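Putative ATPase, AAA family (Prochlorococcus marinus subsp. pastoris str. CCMP1986, PDB 3CTD) is probably a DNA-dependent ATPase of the RarA/MGS1/WRNIP1 subfamily that responds to stalled replication, seen here as its C-terminal part. Local coordinates at residues D67-A79 and I91-R103. The protein carries 1 engineered substitution. Numbering follows the deposited sequence.
Sequences DPNFIFRRLLISA and IVVVQSCCDAFDR
The Phe72 ring lies over Cys98 of helix 91-103 and turns an edge toward Phe101. Cys98 CA stands 3.7 Å from the centroid of the Phe72 ring and 10° off its normal, a CH-pi contact over one face, while Cys98 SG lies obliquely at 4.5 Å from the centroid of the Phe72 ring. The sulfur is anti to the backbone N, which carries it back toward Phe72 CB and CG. With the face of Phe101 the Phe72 edge forms an offset edge-to-face pair, planes at 62°, and Pro68 CG touches Phe101 CZ at 3.6 Å. The Phe72 side chain sits as a knob among Val94, Cys97, Cys98 and Phe101. The axes of helix segments 68-79 and 91-103 run antiparallel (169°) and approach to 9.2 Å, a helical hairpin within the MgsA-type C-terminal region; Leu113 of helix 110-121 also packs on Phe72, and Phe42 and Ile46 of helix 36-47 cover Leu75.

Aliphatic packing continues toward Ala79. Leu76 CD2 meets Val94 CG1 at 3.7 Å, and Ile91 CD1 fits between Leu76 and Ala79, 4.0 Å from Ala79 CB. Separately, the Gln95 side chain, bent at its second torsion, brings its OE1 against Leu76 CD2. Polar linkage across the pair comes through one water, which accepts from Ile91 N at 3.1 Å and lies 2.9 Å from Ala79 O, to which it can donate, though other acceptors compete for its protons.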
ATOM      1  N   ASP B  67      11.005  16.350 -17.718  1.00 41.42           N
ATOM      2  CA  ASP B  67      11.395  15.007 -17.270  1.00 41.43           C
ATOM      3  C   ASP B  67      10.317  14.411 -16.360  1.00 40.67           C
ATOM      4  O   ASP B  67       9.989  15.022 -15.367  1.00 42.01           O
ATOM      5  CB  ASP B  67      12.685  15.174 -16.477  1.00 42.19           C
ATOM      6  CG  ASP B  67      13.238  13.868 -15.952  1.00 47.33           C
ATOM      7  OD1 ASP B  67      12.575  12.791 -16.030  1.00 45.96           O
ATOM      8  OD2 ASP B  67      14.372  13.938 -15.432  1.00 52.54           O
ATOM      9  N   PRO B  68       9.752  13.231 -16.689  1.00 42.93           N
ATOM     10  CA  PRO B  68       8.703  12.677 -15.804  1.00 44.20           C
ATOM     11  C   PRO B  68       9.193  12.426 -14.369  1.00 46.03           C
ATOM     12  O   PRO B  68       8.441  12.664 -13.410  1.00 48.10           O
ATOM     13  CB  PRO B  68       8.293  11.346 -16.481  1.00 41.53           C
ATOM     14  CG  PRO B  68       9.426  11.004 -17.364  1.00 44.59           C
ATOM     15  CD  PRO B  68      10.040  12.334 -17.820  1.00 43.40           C
ATOM     16  N   ASN B  69      10.436  11.978 -14.212  1.00 46.64           N
ATOM     17  CA  ASN B  69      11.046  11.834 -12.867  1.00 48.51           C
ATOM     18  C   ASN B  69      10.996  13.127 -12.074  1.00 49.45           C
ATOM     19  O   ASN B  69      10.671  13.113 -10.879  1.00 51.68           O
ATOM     20  CB  ASN B  69      12.499  11.351 -12.947  1.00 49.97           C
ATOM     21  CG  ASN B  69      12.611   9.988 -13.612  1.00 53.44           C
ATOM     22  OD1 ASN B  69      11.954   9.026 -13.193  1.00 52.96           O
ATOM     23  ND2 ASN B  69      13.400   9.913 -14.694  1.00 50.64           N
ATOM     24  N   PHE B  70      11.281  14.252 -12.730  1.00 42.02           N
ATOM     25  CA  PHE B  70      11.126  15.531 -12.069  1.00 41.37           C
ATOM     26  C   PHE B  70       9.659  15.765 -11.629  1.00 42.41           C
ATOM     27  O   PHE B  70       9.389  16.123 -10.486  1.00 44.89           O
ATOM     28  CB  PHE B  70      11.663  16.658 -12.935  1.00 38.14           C
ATOM     29  CG  PHE B  70      11.478  18.000 -12.354  1.00 42.97           C
ATOM     30  CD1 PHE B  70      12.046  18.327 -11.133  1.00 44.92           C
ATOM     31  CD2 PHE B  70      10.733  18.955 -13.021  1.00 47.15           C
ATOM     32  CE1 PHE B  70      11.883  19.604 -10.581  1.00 49.88           C
ATOM     33  CE2 PHE B  70      10.552  20.226 -12.473  1.00 52.75           C
ATOM     34  CZ  PHE B  70      11.143  20.559 -11.244  1.00 49.61           C
ATOM     35  N   ILE B  71       8.704  15.494 -12.491  1.00 40.21           N
ATOM     36  CA  ILE B  71       7.293  15.701 -12.099  1.00 39.08           C
ATOM     37  C   ILE B  71       6.920  14.801 -10.908  1.00 33.87           C
ATOM     38  O   ILE B  71       6.284  15.241  -9.956  1.00 31.51           O
ATOM     39  CB  ILE B  71       6.337  15.402 -13.280  1.00 35.29           C
ATOM     40  CG1 ILE B  71       6.650  16.326 -14.475  1.00 32.45           C
ATOM     41  CG2 ILE B  71       4.888  15.418 -12.828  1.00 28.30           C
ATOM     42  CD1 ILE B  71       6.118  15.765 -15.813  1.00 28.88           C
ATOM     43  N   PHE B  72       7.328  13.545 -10.961  1.00 31.59           N
ATOM     44  CA  PHE B  72       7.095  12.604  -9.839  1.00 35.94           C
ATOM     45  C   PHE B  72       7.767  13.004  -8.526  1.00 38.07           C
ATOM     46  O   PHE B  72       7.242  12.695  -7.464  1.00 37.32           O
ATOM     47  CB  PHE B  72       7.497  11.169 -10.184  1.00 30.43           C
ATOM     48  CG  PHE B  72       6.414  10.406 -10.838  1.00 31.67           C
ATOM     49  CD1 PHE B  72       5.189  10.230 -10.192  1.00 30.41           C
ATOM     50  CD2 PHE B  72       6.589   9.883 -12.098  1.00 24.55           C
ATOM     51  CE1 PHE B  72       4.163   9.527 -10.798  1.00 28.82           C
ATOM     52  CE2 PHE B  72       5.571   9.182 -12.684  1.00 29.61           C
ATOM     53  CZ  PHE B  72       4.349   9.009 -12.047  1.00 27.81           C
ATOM     54  N   ARG B  73       8.904  13.693  -8.601  1.00 37.61           N
ATOM     55  CA  ARG B  73       9.562  14.198  -7.380  1.00 41.78           C
ATOM     56  C   ARG B  73       8.664  15.184  -6.668  1.00 40.67           C
ATOM     57  O   ARG B  73       8.421  15.050  -5.469  1.00 44.79           O
ATOM     58  CB  ARG B  73      10.907  14.866  -7.695  1.00 44.48           C
ATOM     59  CG  ARG B  73      12.123  13.997  -7.440  1.00 46.58           C
ATOM     60  CD  ARG B  73      13.452  14.685  -7.855  1.00 51.21           C
ATOM     61  NE  ARG B  73      13.939  13.832  -8.922  1.00 57.50           N
ATOM     62  CZ  ARG B  73      14.319  14.229 -10.120  1.00 55.13           C
ATOM     63  NH1 ARG B  73      14.373  15.542 -10.415  1.00 51.77           N
ATOM     64  NH2 ARG B  73      14.671  13.287 -10.994  1.00 52.01           N
ATOM     65  N   ARG B  74       8.164  16.154  -7.426  1.00 37.25           N
ATOM     66  CA  ARG B  74       7.272  17.157  -6.900  1.00 36.68           C
ATOM     67  C   ARG B  74       5.951  16.601  -6.456  1.00 34.72           C
ATOM     68  O   ARG B  74       5.393  17.083  -5.495  1.00 38.58           O
ATOM     69  CB  ARG B  74       7.059  18.293  -7.903  1.00 37.54           C
ATOM     70  CG  ARG B  74       8.288  19.167  -8.077  1.00 43.87           C
ATOM     71  CD  ARG B  74       8.729  19.988  -6.814  1.00 52.07           C
ATOM     72  NE  ARG B  74      10.060  20.576  -7.066  1.00 67.35           N
ATOM     73  CZ  ARG B  74      10.298  21.778  -7.642  1.00 69.90           C
ATOM     74  NH1 ARG B  74       9.286  22.579  -8.011  1.00 66.71           N
ATOM     75  NH2 ARG B  74      11.561  22.186  -7.850  1.00 67.60           N
ATOM     76  N   LEU B  75       5.447  15.580  -7.137  1.00 33.04           N
ATOM     77  CA  LEU B  75       4.257  14.906  -6.672  1.00 29.04           C
ATOM     78  C   LEU B  75       4.527  14.134  -5.349  1.00 30.70           C
ATOM     79  O   LEU B  75       3.671  14.122  -4.451  1.00 33.48           O
ATOM     80  CB  LEU B  75       3.724  13.960  -7.741  1.00 27.04           C
ATOM     81  CG  LEU B  75       3.086  14.522  -9.019  1.00 25.09           C
ATOM     82  CD1 LEU B  75       2.804  13.346  -9.943  1.00 18.64           C
ATOM     83  CD2 LEU B  75       1.783  15.172  -8.648  1.00 21.02           C
ATOM     84  N   LEU B  76       5.702  13.513  -5.208  1.00 27.85           N
ATOM     85  CA  LEU B  76       5.998  12.780  -3.981  1.00 31.81           C
ATOM     86  C   LEU B  76       6.083  13.786  -2.837  1.00 34.51           C
ATOM     87  O   LEU B  76       5.413  13.626  -1.808  1.00 33.43           O
ATOM     88  CB  LEU B  76       7.280  11.955  -4.072  1.00 32.63           C
ATOM     89  CG  LEU B  76       7.251  10.661  -4.917  1.00 36.42           C
ATOM     90  CD1 LEU B  76       8.700  10.222  -5.269  1.00 32.21           C
ATOM     91  CD2 LEU B  76       6.465   9.504  -4.282  1.00 35.08           C
ATOM     92  N   ILE B  77       6.880  14.836  -3.038  1.00 32.53           N
ATOM     93  CA  ILE B  77       6.946  15.962  -2.104  1.00 32.77           C
ATOM     94  C   ILE B  77       5.585  16.529  -1.701  1.00 34.24           C
ATOM     95  O   ILE B  77       5.288  16.677  -0.525  1.00 35.60           O
ATOM     96  CB  ILE B  77       7.800  17.103  -2.683  1.00 35.02           C
ATOM     97  CG1 ILE B  77       9.228  16.586  -2.961  1.00 38.19           C
ATOM     98  CG2 ILE B  77       7.774  18.330  -1.761  1.00 31.83           C
ATOM     99  CD1 ILE B  77      10.164  17.645  -3.609  1.00 34.85           C
ATOM    100  N   SER B  78       4.766  16.884  -2.679  1.00 33.19           N
ATOM    101  CA  SER B  78       3.480  17.462  -2.398  1.00 31.86           C
ATOM    102  C   SER B  78       2.562  16.463  -1.633  1.00 31.28           C
ATOM    103  O   SER B  78       1.766  16.852  -0.766  1.00 32.01           O
ATOM    104  CB  SER B  78       2.859  17.975  -3.698  1.00 30.00           C
ATOM    105  OG  SER B  78       1.465  17.859  -3.582  1.00 36.26           O
ATOM    106  N   ALA B  79       2.707  15.175  -1.892  1.00 28.80           N
ATOM    107  CA  ALA B  79       1.973  14.188  -1.104  1.00 28.94           C
ATOM    108  C   ALA B  79       2.254  14.225   0.416  1.00 29.55           C
ATOM    109  O   ALA B  79       1.439  13.780   1.231  1.00 27.85           O
ATOM    110  CB  ALA B  79       2.219  12.776  -1.682  1.00 29.94           C
ATOM    111  N   ILE B  91       1.057   9.198  -0.169  1.00 25.95           N
ATOM    112  CA  ILE B  91       2.445   8.940  -0.549  1.00 29.91           C
ATOM    113  C   ILE B  91       2.588   7.518  -1.089  1.00 28.91           C
ATOM    114  O   ILE B  91       3.359   7.305  -1.990  1.00 27.86           O
ATOM    115  CB  ILE B  91       3.494   9.265   0.573  1.00 31.62           C
ATOM    116  CG1 ILE B  91       4.915   9.179   0.047  1.00 29.00           C
ATOM    117  CG2 ILE B  91       3.382   8.326   1.760  1.00 34.12           C
ATOM    118  CD1 ILE B  91       5.329  10.411  -0.662  1.00 35.47           C
ATOM    119  N   VAL B  92       1.819   6.563  -0.570  1.00 28.37           N
ATOM    120  CA  VAL B  92       1.897   5.202  -1.086  1.00 33.04           C
ATOM    121  C   VAL B  92       1.365   5.145  -2.514  1.00 32.70           C
ATOM    122  O   VAL B  92       1.948   4.496  -3.352  1.00 35.90           O
ATOM    123  CB  VAL B  92       1.090   4.209  -0.200  1.00 38.42           C
ATOM    124  CG1 VAL B  92       1.112   2.767  -0.800  1.00 33.51           C
ATOM    125  CG2 VAL B  92       1.561   4.252   1.284  1.00 37.75           C
ATOM    126  N   VAL B  93       0.260   5.835  -2.796  1.00 33.17           N
ATOM    127  CA  VAL B  93      -0.364   5.752  -4.112  1.00 30.22           C
ATOM    128  C   VAL B  93       0.553   6.400  -5.166  1.00 31.81           C
ATOM    129  O   VAL B  93       0.792   5.841  -6.248  1.00 34.01           O
ATOM    130  CB  VAL B  93      -1.783   6.432  -4.112  1.00 32.53           C
ATOM    131  CG1 VAL B  93      -2.330   6.669  -5.553  1.00 27.27           C
ATOM    132  CG2 VAL B  93      -2.784   5.633  -3.251  1.00 27.25           C
ATOM    133  N   VAL B  94       1.034   7.594  -4.870  1.00 27.93           N
ATOM    134  CA  VAL B  94       1.888   8.312  -5.797  1.00 30.00           C
ATOM    135  C   VAL B  94       3.193   7.559  -6.042  1.00 34.80           C
ATOM    136  O   VAL B  94       3.683   7.545  -7.155  1.00 32.42           O
ATOM    137  CB  VAL B  94       2.272   9.692  -5.245  1.00 28.55           C
ATOM    138  CG1 VAL B  94       3.348  10.266  -6.094  1.00 23.62           C
ATOM    139  CG2 VAL B  94       1.051  10.590  -5.188  1.00 25.26           C
ATOM    140  N   GLN B  95       3.755   6.942  -4.995  1.00 35.18           N
ATOM    141  CA  GLN B  95       4.992   6.197  -5.138  1.00 35.75           C
ATOM    142  C   GLN B  95       4.765   5.020  -6.062  1.00 33.89           C
ATOM    143  O   GLN B  95       5.580   4.681  -6.906  1.00 36.00           O
ATOM    144  CB  GLN B  95       5.545   5.737  -3.783  1.00 38.14           C
ATOM    145  CG  GLN B  95       6.711   4.773  -3.908  1.00 42.15           C
ATOM    146  CD  GLN B  95       7.886   5.420  -4.594  1.00 52.71           C
ATOM    147  OE1 GLN B  95       8.269   6.573  -4.274  1.00 57.76           O
ATOM    148  NE2 GLN B  95       8.487   4.698  -5.548  1.00 52.84           N
ATOM    149  N   SER B  96       3.609   4.429  -5.921  1.00 27.46           N
ATOM    150  CA  SER B  96       3.225   3.327  -6.753  1.00 28.20           C
ATOM    151  C   SER B  96       2.921   3.722  -8.228  1.00 32.54           C
ATOM    152  O   SER B  96       3.198   2.956  -9.136  1.00 35.36           O
ATOM    153  CB  SER B  96       2.005   2.693  -6.080  1.00 30.55           C
ATOM    154  OG  SER B  96       1.454   1.679  -6.860  1.00 32.96           O
ATOM    155  N   CYS B  97       2.343   4.909  -8.456  1.00 30.54           N
ATOM    156  CA  CYS B  97       2.281   5.530  -9.772  1.00 33.24           C
ATOM    157  C   CYS B  97       3.681   5.704 -10.374  1.00 35.97           C
ATOM    158  O   CYS B  97       3.913   5.298 -11.522  1.00 34.90           O
ATOM    159  CB  CYS B  97       1.559   6.872  -9.675  1.00 31.81           C
ATOM    160  SG  CYS B  97      -0.222   6.663  -9.367  1.00 33.70           S
ATOM    161  N   CYS B  98       4.607   6.259  -9.589  1.00 33.09           N
ATOM    162  CA  CYS B  98       6.008   6.394  -9.996  1.00 36.23           C
ATOM    163  C   CYS B  98       6.608   5.015 -10.382  1.00 36.53           C
ATOM    164  O   CYS B  98       7.132   4.835 -11.488  1.00 32.60           O
ATOM    165  CB  CYS B  98       6.810   7.140  -8.911  1.00 38.45           C
ATOM    166  SG  CYS B  98       8.588   7.401  -9.274  1.00 46.76           S
ATOM    167  N   ASP B  99       6.476   4.018  -9.518  1.00 36.28           N
ATOM    168  CA  ASP B  99       6.932   2.685  -9.904  1.00 38.35           C
ATOM    169  C   ASP B  99       6.226   2.145 -11.148  1.00 39.62           C
ATOM    170  O   ASP B  99       6.831   1.427 -11.968  1.00 42.07           O
ATOM    171  CB  ASP B  99       6.777   1.675  -8.772  1.00 36.73           C
ATOM    172  CG  ASP B  99       7.627   1.992  -7.623  1.00 38.35           C
ATOM    173  OD1 ASP B  99       8.592   2.741  -7.780  1.00 40.16           O
ATOM    174  OD2 ASP B  99       7.325   1.519  -6.530  1.00 46.72           O
ATOM    175  N   ALA B 100       4.939   2.437 -11.301  1.00 36.99           N
ATOM    176  CA  ALA B 100       4.257   1.915 -12.473  1.00 33.09           C
ATOM    177  C   ALA B 100       4.868   2.583 -13.716  1.00 34.77           C
ATOM    178  O   ALA B 100       5.220   1.908 -14.680  1.00 34.78           O
ATOM    179  CB  ALA B 100       2.798   2.138 -12.375  1.00 33.66           C
ATOM    180  N   PHE B 101       5.114   3.882 -13.648  1.00 35.49           N
ATOM    181  CA  PHE B 101       5.723   4.574 -14.765  1.00 37.59           C
ATOM    182  C   PHE B 101       7.108   3.987 -15.134  1.00 41.82           C
ATOM    183  O   PHE B 101       7.376   3.781 -16.332  1.00 42.77           O
ATOM    184  CB  PHE B 101       5.770   6.099 -14.522  1.00 38.80           C
ATOM    185  CG  PHE B 101       6.262   6.879 -15.714  1.00 41.71           C
ATOM    186  CD1 PHE B 101       5.361   7.499 -16.575  1.00 41.25           C
ATOM    187  CD2 PHE B 101       7.629   6.942 -16.007  1.00 37.21           C
ATOM    188  CE1 PHE B 101       5.812   8.204 -17.700  1.00 42.70           C
ATOM    189  CE2 PHE B 101       8.083   7.624 -17.118  1.00 38.96           C
ATOM    190  CZ  PHE B 101       7.176   8.259 -17.982  1.00 43.43           C
ATOM    191  N   ASP B 102       7.977   3.726 -14.144  1.00 40.32           N
ATOM    192  CA  ASP B 102       9.268   3.048 -14.420  1.00 39.88           C
ATOM    193  C   ASP B 102       9.084   1.726 -15.162  1.00 36.52           C
ATOM    194  O   ASP B 102       9.831   1.408 -16.070  1.00 37.78           O
ATOM    195  CB  ASP B 102      10.211   2.930 -13.178  1.00 43.40           C
ATOM    196  CG  ASP B 102      10.842   4.329 -12.773  1.00 55.54           C
ATOM    197  OD1 ASP B 102      10.960   5.231 -13.658  1.00 59.29           O
ATOM    198  OD2 ASP B 102      11.200   4.566 -11.579  1.00 55.41           O
ATOM    199  N   ARG B 103       8.055   0.969 -14.834  1.00 36.65           N
ATOM    200  CA  ARG B 103       7.851  -0.285 -15.547  1.00 34.61           C
ATOM    201  C   ARG B 103       7.293  -0.088 -16.945  1.00 38.00           C
ATOM    202  O   ARG B 103       7.564  -0.909 -17.814  1.00 43.65           O
ATOM    203  CB  ARG B 103       6.958  -1.257 -14.758  1.00 32.59           C
TER
HETATM  204  O   HOH W   1       0.517  11.214   2.150  1.00 32.85           O